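Local coordinates for OLD nuclease (Thermus scotoductus, PDB 6P74), which degrades linear or supercoiled double-stranded DNA from 5' to 3' with divalent metal ions and has a DNA-stimulated ATPase activity, at residues R372-E377 with P425-H430. Residues are numbered along the deposited sequence; the frame is centred on the assembly and turned at random.
Sequences RALLVE and PFVVVH
Leu375 and Val429, and Pro425 at the start of its segment, bury the most surface where strands 372-376 and 426-431 run side by side as the two central strands of the four-stranded parallel sheet of the Toprim fold. The backbone of Leu375 grips the neighbouring strand twice: its N donates almost straight to Val427 O (2.7 Å, 176° at the hydrogen), while its O accepts from Val429 N. Two further bonds, Ala373 N to Pro425 O and Val427 N to Ala373 O, extend this parallel ladder. Pro425, having no N-H, serves through its carbonyl, and its ring CB rests on Arg372 CG at 3.4 Å, the two side chains crossing at about a right angle; Arg372 NH2 hydrogen-bonds to Val522 O.

The valines, whose branched CB suits extended backbone, and the leucines supply most of the apolar surface, with Ala373 and Phe426 on the face of Leu375 and Val428. Leu375 turns CG away from its carbonyl carbon (chi1 -49°), bringing CD1 obliquely to Phe426 CD2 at 4.0 Å, beside Val428; helix 409-422 covers this face, with Val416 touching all three. On the other face Leu374, its CG anti to the backbone N (chi1 177°), swings CD1 diagonally onto CG2 of Val429, a tight 3.4 Å, and against Val427. Helix 513-523 closes over them, Ile519 on Leu374 and Ala518 on Val429.

Where the ladder stops, a water bridges the strands, accepting from Glu377 N and donating to Val429 O. Glu377 is a probable ligand of a divalent metal, and its carboxylate lies near Asp431, which binds samarium here. Its extended chain carries the acid across His430, whose CB lies 3.5 Å from Glu377 OE2; that same oxygen accepts a hydrogen bond from Asp431 N, anchoring the carboxylate to the backbone.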
loop_
_atom_site.group_PDB
_atom_site.type_symbol
_atom_site.label_atom_id
_atom_site.label_comp_id
_atom_site.label_asym_id
_atom_site.label_seq_id
_atom_site.Cartn_x
_atom_site.Cartn_y
_atom_site.Cartn_z
ATOM N N ARG A 372 -9.959 13.923 -24.498
ATOM C CA ARG A 372 -10.841 14.208 -25.621
ATOM C C ARG A 372 -10.190 13.693 -26.901
ATOM O O ARG A 372 -8.959 13.618 -27.002
ATOM C CB ARG A 372 -11.122 15.713 -25.736
ATOM C CG ARG A 372 -12.417 16.145 -25.087
ATOM C CD ARG A 372 -12.187 17.253 -24.086
ATOM N NE ARG A 372 -11.472 18.357 -24.700
ATOM C CZ ARG A 372 -11.208 19.500 -24.084
ATOM N NH1 ARG A 372 -11.609 19.680 -22.830
ATOM N NH2 ARG A 372 -10.545 20.455 -24.721
ATOM N N ALA A 373 -11.020 13.354 -27.888
ATOM C CA ALA A 373 -10.531 12.819 -29.150
ATOM C C ALA A 373 -11.109 13.589 -30.330
ATOM O O ALA A 373 -12.313 13.867 -30.371
ATOM C CB ALA A 373 -10.880 11.328 -29.303
ATOM N N LEU A 374 -10.244 13.910 -31.291
ATOM C CA LEU A 374 -10.654 14.357 -32.619
ATOM C C LEU A 374 -10.526 13.163 -33.568
ATOM O O LEU A 374 -9.425 12.631 -33.759
ATOM C CB LEU A 374 -9.803 15.541 -33.102
ATOM C CG LEU A 374 -10.107 16.054 -34.532
ATOM C CD1 LEU A 374 -11.513 16.685 -34.664
ATOM C CD2 LEU A 374 -9.068 17.045 -34.982
ATOM N N LEU A 375 -11.649 12.731 -34.136
ATOM C CA LEU A 375 -11.698 11.569 -35.023
ATOM C C LEU A 375 -11.664 12.042 -36.477
ATOM O O LEU A 375 -12.552 12.791 -36.889
ATOM C CB LEU A 375 -12.976 10.763 -34.762
ATOM C CG LEU A 375 -13.193 10.485 -33.270
ATOM C CD1 LEU A 375 -14.382 9.529 -33.026
ATOM C CD2 LEU A 375 -11.892 9.913 -32.646
ATOM N N VAL A 376 -10.658 11.606 -37.252
ATOM C CA VAL A 376 -10.564 11.936 -38.674
ATOM C C VAL A 376 -10.439 10.640 -39.486
ATOM O O VAL A 376 -10.190 9.550 -38.947
ATOM C CB VAL A 376 -9.396 12.908 -38.992
ATOM C CG1 VAL A 376 -9.418 14.103 -38.081
ATOM C CG2 VAL A 376 -8.052 12.198 -38.901
ATOM N N GLU A 377 -10.630 10.776 -40.809
ATOM C CA GLU A 377 -10.664 9.607 -41.688
ATOM C C GLU A 377 -9.307 8.934 -41.820
ATOM O O GLU A 377 -9.214 7.699 -41.771
ATOM C CB GLU A 377 -11.157 9.970 -43.074
ATOM C CG GLU A 377 -12.595 10.398 -43.138
ATOM C CD GLU A 377 -12.956 10.934 -44.514
ATOM O OE1 GLU A 377 -13.096 10.120 -45.441
ATOM O OE2 GLU A 377 -13.058 12.168 -44.683
ATOM N N PRO A 425 -15.333 12.272 -24.553
ATOM C CA PRO A 425 -15.741 13.369 -25.436
ATOM C C PRO A 425 -14.957 13.309 -26.733
ATOM O O PRO A 425 -13.775 12.954 -26.743
ATOM C CB PRO A 425 -15.399 14.633 -24.634
ATOM C CG PRO A 425 -15.171 14.163 -23.250
ATOM C CD PRO A 425 -14.650 12.769 -23.355
ATOM N N PHE A 426 -15.618 13.662 -27.834
ATOM C CA PHE A 426 -14.969 13.557 -29.132
ATOM C C PHE A 426 -15.586 14.555 -30.105
ATOM O O PHE A 426 -16.713 15.014 -29.923
ATOM C CB PHE A 426 -15.076 12.133 -29.696
ATOM C CG PHE A 426 -16.488 11.720 -30.001
ATOM C CD1 PHE A 426 -17.282 11.164 -29.018
ATOM C CD2 PHE A 426 -17.032 11.936 -31.259
ATOM C CE1 PHE A 426 -18.598 10.813 -29.286
ATOM C CE2 PHE A 426 -18.331 11.583 -31.541
ATOM C CZ PHE A 426 -19.121 11.012 -30.549
ATOM N N VAL A 427 -14.823 14.886 -31.146
ATOM C CA VAL A 427 -15.334 15.583 -32.322
ATOM C C VAL A 427 -14.964 14.755 -33.560
ATOM O O VAL A 427 -13.879 14.163 -33.632
ATOM C CB VAL A 427 -14.777 17.024 -32.392
ATOM C CG1 VAL A 427 -15.162 17.716 -33.699
ATOM C CG2 VAL A 427 -15.247 17.853 -31.184
ATOM N N VAL A 428 -15.879 14.682 -34.519
ATOM C CA VAL A 428 -15.630 14.049 -35.808
ATOM C C VAL A 428 -15.460 15.132 -36.883
ATOM O O VAL A 428 -16.272 16.066 -36.974
ATOM C CB VAL A 428 -16.777 13.104 -36.200
ATOM C CG1 VAL A 428 -16.434 12.424 -37.496
ATOM C CG2 VAL A 428 -17.064 12.080 -35.102
ATOM N N VAL A 429 -14.443 14.983 -37.733
ATOM C CA VAL A 429 -14.381 15.708 -39.005
ATOM C C VAL A 429 -14.201 14.683 -40.108
ATOM O O VAL A 429 -13.333 13.811 -40.006
ATOM C CB VAL A 429 -13.233 16.735 -39.089
ATOM C CG1 VAL A 429 -13.619 17.883 -40.011
ATOM C CG2 VAL A 429 -12.801 17.211 -37.730
ATOM N N HIS A 430 -14.955 14.829 -41.191
ATOM C CA HIS A 430 -14.717 14.003 -42.364
ATOM C C HIS A 430 -15.155 14.755 -43.622
ATOM O O HIS A 430 -15.874 15.764 -43.566
ATOM C CB HIS A 430 -15.446 12.667 -42.231
ATOM C CG HIS A 430 -16.933 12.799 -42.268
ATOM N ND1 HIS A 430 -17.633 12.911 -43.446
ATOM C CD2 HIS A 430 -17.854 12.870 -41.272
ATOM C CE1 HIS A 430 -18.924 13.018 -43.177
ATOM N NE2 HIS A 430 -19.084 12.994 -41.866
HETATM O O HOH W 1 -11.102 13.297 -41.807
#